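Long-range contacts in phage terminase large subunit (Thermus phage G20c, PDB 5M1Q), which packages viral DNA into empty capsids as an ATP-driven motor and cuts the genome as a metal-dependent endonuclease to start and end packaging: residues I35-G40 with A86-D91; Y45-V50 with D172-S177. All coordinates share one frame; numbering follows the deposited sequence. Where two conformers were deposited one is given.

Contact 1 of 2, residues I35-G40 with A86-D91. With ZN (zinc ion), chain D.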
ATOM      1  N   ILE A  35       1.340   0.438   7.193  1.00 14.01           N
ATOM      2  CA  ILE A  35       1.033   1.079   5.931  1.00 14.63           C
ATOM      3  C   ILE A  35       2.093   0.717   4.901  1.00 15.30           C
ATOM      4  O   ILE A  35       3.301   0.885   5.161  1.00 16.87           O
ATOM      5  CB  ILE A  35       0.975   2.626   6.070  1.00 14.51           C
ATOM      6  CG1 ILE A  35      -0.138   2.986   7.042  1.00 14.98           C
ATOM      7  CG2 ILE A  35       0.815   3.308   4.711  1.00 16.05           C
ATOM      8  CD1 ILE A  35      -0.209   4.449   7.397  1.00 15.53           C
ATOM      9  N   GLY A  36       1.664   0.255   3.732  1.00 13.35           N
ATOM     10  CA  GLY A  36       2.577   0.133   2.590  1.00 13.81           C
ATOM     11  C   GLY A  36       2.518   1.390   1.771  1.00 14.58           C
ATOM     12  O   GLY A  36       1.423   1.809   1.388  1.00 14.66           O
ATOM     13  N   ALA A  37       3.661   2.016   1.502  1.00 14.57           N
ATOM     14  CA  ALA A  37       3.702   3.279   0.742  1.00 16.48           C
ATOM     15  C   ALA A  37       4.579   3.256  -0.509  1.00 17.17           C
ATOM     16  O   ALA A  37       5.783   2.991  -0.427  1.00 16.38           O
ATOM     17  CB  ALA A  37       4.147   4.411   1.653  1.00 16.44           C
ATOM     18  N   ASP A  38       3.945   3.525  -1.652  0.60 18.82           N
ATOM     19  CA  ASP A  38       4.577   3.736  -2.956  0.60 20.10           C
ATOM     20  C   ASP A  38       4.457   5.249  -3.260  0.60 21.15           C
ATOM     21  O   ASP A  38       3.474   5.877  -2.814  0.60 21.15           O
ATOM     22  CB  ASP A  38       3.826   2.885  -3.989  0.60 20.48           C
ATOM     23  CG  ASP A  38       4.524   2.806  -5.326  0.60 21.32           C
ATOM     24  OD1 ASP A  38       5.681   2.335  -5.381  0.60 23.45           O
ATOM     25  OD2 ASP A  38       3.913   3.190  -6.342  0.60 22.16           O
ATOM     26  N   PHE A  39       5.450   5.840  -3.950  1.00 21.73           N
ATOM     27  CA  PHE A  39       5.455   7.285  -4.274  1.00 22.97           C
ATOM     28  C   PHE A  39       5.559   7.471  -5.770  1.00 26.80           C
ATOM     29  O   PHE A  39       6.296   6.736  -6.436  1.00 28.23           O
ATOM     30  CB  PHE A  39       6.637   7.975  -3.601  1.00 23.56           C
ATOM     31  CG  PHE A  39       6.657   7.814  -2.113  1.00 23.02           C
ATOM     32  CD1 PHE A  39       5.838   8.590  -1.310  1.00 23.84           C
ATOM     33  CD2 PHE A  39       7.467   6.871  -1.513  1.00 24.03           C
ATOM     34  CE1 PHE A  39       5.836   8.431   0.072  1.00 23.13           C
ATOM     35  CE2 PHE A  39       7.461   6.692  -0.136  1.00 23.43           C
ATOM     36  CZ  PHE A  39       6.647   7.476   0.659  1.00 22.98           C
ATOM     37  N   GLY A  40       4.836   8.465  -6.291  1.00 28.31           N
ATOM     38  CA  GLY A  40       4.834   8.767  -7.724  1.00 30.55           C
ATOM     39  C   GLY A  40       5.668  10.006  -8.040  1.00 33.17           C
ATOM     40  O   GLY A  40       5.727  10.930  -7.226  1.00 35.31           O
ATOM     41  N   ALA A  86       0.707   4.149  12.711  1.00 18.44           N
ATOM     42  CA  ALA A  86       1.023   2.922  12.001  1.00 17.69           C
ATOM     43  C   ALA A  86       2.378   3.053  11.315  1.00 17.96           C
ATOM     44  O   ALA A  86       2.626   4.025  10.598  1.00 19.41           O
ATOM     45  CB  ALA A  86      -0.067   2.649  10.971  1.00 17.50           C
ATOM     46  N   TYR A  87       3.243   2.057  11.498  1.00 18.26           N
ATOM     47  CA  TYR A  87       4.547   2.133  10.865  1.00 19.76           C
ATOM     48  C   TYR A  87       4.421   1.919   9.359  1.00 18.88           C
ATOM     49  O   TYR A  87       3.534   1.173   8.901  1.00 19.20           O
ATOM     50  CB  TYR A  87       5.553   1.193  11.524  1.00 22.45           C
ATOM     51  CG  TYR A  87       5.396  -0.274  11.253  1.00 23.26           C
ATOM     52  CD1 TYR A  87       6.065  -0.890  10.190  1.00 25.57           C
ATOM     53  CD2 TYR A  87       4.641  -1.067  12.101  1.00 25.27           C
ATOM     54  CE1 TYR A  87       5.934  -2.256   9.970  1.00 25.88           C
ATOM     55  CE2 TYR A  87       4.491  -2.433  11.890  1.00 26.41           C
ATOM     56  CZ  TYR A  87       5.144  -3.027  10.826  1.00 25.66           C
ATOM     57  OH  TYR A  87       4.969  -4.385  10.655  1.00 26.90           O
ATOM     58  N   VAL A  88       5.263   2.618   8.619  1.00 17.37           N
ATOM     59  CA  VAL A  88       5.193   2.694   7.173  1.00 18.13           C
ATOM     60  C   VAL A  88       6.320   1.851   6.578  1.00 19.26           C
ATOM     61  O   VAL A  88       7.493   2.075   6.895  1.00 19.51           O
ATOM     62  CB  VAL A  88       5.315   4.140   6.651  1.00 19.19           C
ATOM     63  CG1 VAL A  88       5.275   4.208   5.123  1.00 19.78           C
ATOM     64  CG2 VAL A  88       4.199   4.998   7.246  1.00 19.58           C
ATOM     65  N   VAL A  89       5.945   0.898   5.731  1.00 16.74           N
ATOM     66  CA  VAL A  89       6.912   0.181   4.891  1.00 16.79           C
ATOM     67  C   VAL A  89       6.998   0.970   3.597  1.00 16.55           C
ATOM     68  O   VAL A  89       6.089   0.931   2.762  1.00 15.10           O
ATOM     69  CB  VAL A  89       6.486  -1.273   4.618  1.00 17.27           C
ATOM     70  CG1 VAL A  89       7.588  -2.006   3.873  1.00 16.97           C
ATOM     71  CG2 VAL A  89       6.151  -1.987   5.897  1.00 17.70           C
ATOM     72  N   ALA A  90       8.076   1.747   3.444  1.00 16.25           N
ATOM     73  CA  ALA A  90       8.148   2.744   2.393  1.00 17.34           C
ATOM     74  C   ALA A  90       9.145   2.324   1.354  1.00 17.20           C
ATOM     75  O   ALA A  90      10.302   1.996   1.697  1.00 18.39           O
ATOM     76  CB  ALA A  90       8.563   4.087   2.966  1.00 19.01           C
ATOM     77  N   ASP A  91       8.728   2.368   0.103  1.00 17.97           N
ATOM     78  CA  ASP A  91       9.665   2.250  -1.006  1.00 18.48           C
ATOM     79  C   ASP A  91      10.438   3.581  -1.115  1.00 19.47           C
ATOM     80  O   ASP A  91       9.977   4.530  -1.748  1.00 21.40           O
ATOM     81  CB  ASP A  91       8.944   1.921  -2.299  1.00 18.79           C
ATOM     82  CG  ASP A  91       9.893   1.769  -3.479  1.00 18.26           C
ATOM     83  OD1 ASP A  91      11.131   1.774  -3.257  1.00 18.82           O
ATOM     84  OD2 ASP A  91       9.403   1.692  -4.616  1.00 20.29           O
TER
HETATM   85 ZN    ZN D 503       4.650   3.515  -8.349  0.60 25.07          ZN
HETATM   86  O   HOH W   1       7.314   0.169  -5.564  1.00 30.27           O
HETATM   87  O   HOH W   2       7.882   4.199  -4.592  1.00 34.42           O
HETATM   88  O   HOH W   3       6.473   3.736  -7.659  1.00 34.80           O
HETATM   89  O   HOH W   4       4.319   5.305  -7.588  1.00 39.34           O
HETATM   90  O   HOH W   5       4.814   1.489  -8.712  1.00 28.82           O
HETATM   91  O   HOH W   6       5.367   3.904 -10.468  1.00 26.54           O
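Asp-38 and Asp-91 are in register at the ends of parallel strands, and both set CG opposite the backbone N (chi1 -169° and -179°), which turns their carboxylates the same way. The two groups lie side by side, with their planes 24° apart. Asp-38 OD1 and Asp-91 OD2 remain 3.9 Å apart and are joined by water. Water 1 donates to both, at 2.7 Å to Asp-38 OD1 and 2.8 Å to Asp-91 OD2. Water 2 also lies between the two carboxylates and accepts from Phe-39 N. In the conformer described, one of two deposited, Asp-38 OD2 binds the zinc ion at 2.2 Å, and four waters and Asp-173 complete the shell. Asp-91 OD1 accepts from the backbone N of Trp-93 and of Val-115, which should hold the carboxylate in its rotation.

The aspartates sit where two adjacent strands, 33-38 and 87-90, run out in the RNase H-like sheet. Both residues are probably ligands of the catalytic magnesium ions of the nuclease. Four backbone hydrogen bonds join the strands. The last, from Asp-91 N to Ala-37 O at 3.1 Å, ties the backbone of Asp-91 next to Asp-38. Ile-35, Ala-37, Val-88 and Ala-90 share one face of the sheet. Val-88 reaches across with both branches: CG1 meets Ala-37 CB at 3.7 Å, and CG2 lies by Ile-35 CB. Leu-76 of helix 69-82 packs on this face. Past the strand end, the ring of Phe-39 turns its edge to Asp-91 O, which lies in the ring plane 3.4 Å from CD2.

Contact 2 of 2, residues Y45-V50 with D172-S177. With ZN (zinc ion), chain D; ZN (zinc ion), chain B.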
ATOM      1  N   TYR A  45       0.990   7.934  -9.750  1.00 25.11           N
ATOM      2  CA  TYR A  45       0.253   7.860  -8.488  1.00 24.11           C
ATOM      3  C   TYR A  45       1.102   7.441  -7.318  1.00 23.35           C
ATOM      4  O   TYR A  45       1.974   6.565  -7.431  1.00 22.68           O
ATOM      5  CB  TYR A  45      -0.903   6.878  -8.616  1.00 25.57           C
ATOM      6  CG  TYR A  45      -1.971   7.378  -9.535  1.00 27.05           C
ATOM      7  CD1 TYR A  45      -1.869   7.200 -10.919  1.00 29.53           C
ATOM      8  CD2 TYR A  45      -3.082   8.053  -9.034  1.00 28.19           C
ATOM      9  CE1 TYR A  45      -2.858   7.678 -11.773  1.00 31.13           C
ATOM     10  CE2 TYR A  45      -4.070   8.534  -9.878  1.00 29.92           C
ATOM     11  CZ  TYR A  45      -3.952   8.345 -11.242  1.00 31.26           C
ATOM     12  OH  TYR A  45      -4.928   8.817 -12.083  1.00 36.31           O
ATOM     13  N   SER A  46       0.813   8.061  -6.183  1.00 21.14           N
ATOM     14  CA  SER A  46       1.259   7.576  -4.899  1.00 20.46           C
ATOM     15  C   SER A  46       0.115   6.804  -4.253  1.00 19.47           C
ATOM     16  O   SER A  46      -1.058   7.199  -4.365  1.00 20.16           O
ATOM     17  CB  SER A  46       1.672   8.721  -4.017  1.00 21.51           C
ATOM     18  OG  SER A  46       2.674   9.466  -4.672  1.00 24.82           O
ATOM     19  N   VAL A  47       0.448   5.701  -3.580  1.00 16.05           N
ATOM     20  CA  VAL A  47      -0.587   4.879  -2.945  1.00 15.67           C
ATOM     21  C   VAL A  47      -0.138   4.426  -1.567  1.00 14.61           C
ATOM     22  O   VAL A  47       0.953   3.862  -1.407  1.00 14.23           O
ATOM     23  CB  VAL A  47      -0.926   3.639  -3.791  1.00 15.43           C
ATOM     24  CG1 VAL A  47      -2.018   2.817  -3.117  1.00 15.94           C
ATOM     25  CG2 VAL A  47      -1.295   4.026  -5.231  1.00 15.86           C
ATOM     26  N   PHE A  48      -0.996   4.616  -0.575  1.00 14.34           N
ATOM     27  CA  PHE A  48      -0.731   4.241   0.797  1.00 14.48           C
ATOM     28  C   PHE A  48      -1.814   3.242   1.250  1.00 15.10           C
ATOM     29  O   PHE A  48      -2.991   3.577   1.267  1.00 16.64           O
ATOM     30  CB  PHE A  48      -0.734   5.467   1.729  1.00 16.10           C
ATOM     31  CG  PHE A  48       0.035   6.654   1.218  1.00 17.17           C
ATOM     32  CD1 PHE A  48       1.253   6.509   0.544  1.00 18.54           C
ATOM     33  CD2 PHE A  48      -0.458   7.952   1.431  1.00 18.53           C
ATOM     34  CE1 PHE A  48       1.962   7.605   0.079  1.00 18.99           C
ATOM     35  CE2 PHE A  48       0.251   9.053   0.954  1.00 19.36           C
ATOM     36  CZ  PHE A  48       1.452   8.887   0.281  1.00 19.57           C
ATOM     37  N   SER A  49      -1.425   2.018   1.619  1.00 14.07           N
ATOM     38  CA  SER A  49      -2.379   0.970   2.000  1.00 13.62           C
ATOM     39  C   SER A  49      -2.251   0.657   3.459  1.00 13.95           C
ATOM     40  O   SER A  49      -1.187   0.186   3.893  1.00 14.30           O
ATOM     41  CB  SER A  49      -2.108  -0.331   1.232  1.00 14.16           C
ATOM     42  OG  SER A  49      -2.298  -0.143  -0.142  1.00 15.78           O
ATOM     43  N   VAL A  50      -3.326   0.843   4.219  1.00 13.09           N
ATOM     44  CA  VAL A  50      -3.352   0.571   5.638  1.00 12.88           C
ATOM     45  C   VAL A  50      -3.876  -0.826   5.884  1.00 13.21           C
ATOM     46  O   VAL A  50      -5.023  -1.113   5.581  1.00 13.24           O
ATOM     47  CB  VAL A  50      -4.245   1.566   6.424  1.00 13.83           C
ATOM     48  CG1 VAL A  50      -4.091   1.328   7.924  1.00 14.12           C
ATOM     49  CG2 VAL A  50      -3.907   2.988   6.042  1.00 14.38           C
ATOM     50  N   ASP A 172       1.041   0.091 -11.797  1.00 21.60           N
ATOM     51  CA  ASP A 172       1.117  -0.955 -10.757  1.00 21.21           C
ATOM     52  C   ASP A 172       1.341  -0.375  -9.347  1.00 18.31           C
ATOM     53  O   ASP A 172       1.710  -1.105  -8.428  1.00 17.73           O
ATOM     54  CB  ASP A 172       2.214  -1.975 -11.094  1.00 22.35           C
ATOM     55  CG  ASP A 172       3.637  -1.430 -10.898  1.00 25.48           C
ATOM     56  OD1 ASP A 172       3.848  -0.213 -10.686  1.00 26.09           O
ATOM     57  OD2 ASP A 172       4.583  -2.254 -10.960  1.00 29.40           O
ATOM     58  N   ASP A 173       1.087   0.917  -9.154  1.00 17.22           N
ATOM     59  CA  ASP A 173       1.327   1.550  -7.859  1.00 16.28           C
ATOM     60  C   ASP A 173       0.459   0.983  -6.718  1.00 15.76           C
ATOM     61  O   ASP A 173       0.917   0.889  -5.573  1.00 15.08           O
ATOM     62  CB  ASP A 173       1.090   3.054  -7.929  1.00 16.89           C
ATOM     63  CG  ASP A 173       1.645   3.651  -9.181  1.00 17.91           C
ATOM     64  OD1 ASP A 173       2.880   3.823  -9.247  1.00 19.78           O
ATOM     65  OD2 ASP A 173       0.833   3.867 -10.105  1.00 19.16           O
ATOM     66  N   ILE A 174      -0.784   0.615  -7.038  1.00 14.79           N
ATOM     67  CA  ILE A 174      -1.666  -0.020  -6.042  1.00 14.41           C
ATOM     68  C   ILE A 174      -1.121  -1.387  -5.668  1.00 14.11           C
ATOM     69  O   ILE A 174      -1.055  -1.706  -4.476  1.00 13.17           O
ATOM     70  CB  ILE A 174      -3.124  -0.147  -6.534  1.00 15.13           C
ATOM     71  CG1 ILE A 174      -3.704   1.252  -6.775  1.00 15.75           C
ATOM     72  CG2 ILE A 174      -3.984  -0.918  -5.548  1.00 15.27           C
ATOM     73  CD1 ILE A 174      -4.961   1.240  -7.611  1.00 16.56           C
ATOM     74  N   VAL A 175      -0.715  -2.163  -6.677  1.00 13.99           N
ATOM     75  CA  VAL A 175      -0.160  -3.486  -6.429  1.00 14.16           C
ATOM     76  C   VAL A 175       1.051  -3.406  -5.512  1.00 13.51           C
ATOM     77  O   VAL A 175       1.144  -4.159  -4.533  1.00 12.53           O
ATOM     78  CB  VAL A 175       0.226  -4.218  -7.723  1.00 15.73           C
ATOM     79  CG1 VAL A 175       0.707  -5.613  -7.407  1.00 16.75           C
ATOM     80  CG2 VAL A 175      -0.972  -4.298  -8.672  1.00 16.77           C
ATOM     81  N   MET A 176       1.956  -2.481  -5.810  1.00 13.64           N
ATOM     82  CA  MET A 176       3.150  -2.356  -5.004  1.00 14.38           C
ATOM     83  C   MET A 176       2.871  -1.906  -3.581  1.00 12.98           C
ATOM     84  O   MET A 176       3.464  -2.410  -2.633  1.00 12.73           O
ATOM     85  CB  MET A 176       4.164  -1.452  -5.696  1.00 16.80           C
ATOM     86  CG  MET A 176       4.697  -2.040  -6.990  1.00 18.78           C
ATOM     87  SD  MET A 176       5.378  -3.710  -6.817  1.00 23.37           S
ATOM     88  CE  MET A 176       6.564  -3.494  -5.505  1.00 23.27           C
ATOM     89  N   SER A 177       1.947  -0.961  -3.423  1.00 12.70           N
ATOM     90  CA  SER A 177       1.575  -0.530  -2.092  1.00 11.89           C
ATOM     91  C   SER A 177       0.963  -1.679  -1.253  1.00 11.71           C
ATOM     92  O   SER A 177       1.302  -1.882  -0.094  1.00 11.38           O
ATOM     93  CB  SER A 177       0.582   0.616  -2.212  1.00 12.33           C
ATOM     94  OG  SER A 177       0.074   0.977  -0.958  1.00 12.26           O
TER
HETATM   95 ZN    ZN D 503       4.650   3.515  -8.349  0.60 25.07          ZN
HETATM   96 ZN    ZN B 501       1.839   4.383 -11.876  1.00 22.36          ZN
HETATM   97  O   HOH W   4       4.319   5.305  -7.588  1.00 39.34           O
HETATM   98  O   HOH W   7       3.159   2.722 -12.490  1.00 16.47           O
HETATM   99  O   HOH W   5       4.814   1.489  -8.712  1.00 28.82           O
HETATM  100  O   HOH W   6       5.367   3.904 -10.468  1.00 26.54           O
HETATM  101  O   HOH W   3       6.473   3.736  -7.659  1.00 34.80           O
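Ser-49 and Ser-177 meet hydroxyl to hydroxyl, with Ser-49 OG donating to Ser-177 OG at 2.7 Å. Ser-177 points its OG out from the helix toward the strand, trans to its own backbone N (chi1 174°). This buried Ser-177 hydroxyl has a second partner on the adjoining strand. Val-47 faces the helix and splits its branches along it. CG1 packs on Ser-177 CB at 3.5 Å. CG2 lies 3.7 Å from Asp-173 CB and also touches Ile-174 CG1. The side chains of Val-47 and Asp-173 cross at about a right angle.

With CG beside the backbone N (chi1 -42°), the Asp-173 carboxylate extends from the first turn of the helix and bridges two zinc ions. OD1 binds the chain D ion at 2.0 Å, and OD2 binds the chain B ion at 2.1 Å. Tyr-45 CB lies 3.8 Å from Asp-173 OD2, while the Tyr-45 ring leads away to a cation-pi contact with Arg-63 and an edge-to-face contact with His-171. Tyr-45 O accepts from water 4, a ligand of the chain D zinc. Asp-44 and His-171 bind the chain B ion. A helix packed on the central sheet, bringing an acidic metal ligand to the strand ends, is typical of the RuvC-like nuclease site of the RNase H fold.

How the contacts relate
Contacts 1 and 2 lie side by side, their centres 8 Å apart. Strands 33-38 and 46-52 are antiparallel neighbours in one sheet; Gly-36 N lies 2.9 Å from Ser-49 O. Helix 173-182 is tied to the same glycine by a probable hydrogen bond, with Ser-177 OG 2.8 Å from Gly-36 O. The two contacts build one metal site. Contact 1 brings Asp-38 and contact 2 brings Asp-173 to the chain D zinc, their side chains about 3 Å apart. Waters 3 to 6 belong to both contacts. The side chain of Asp-173 is about 8 Å from that of Asp-91. All three aspartates probably bind magnesium during DNA cleavage.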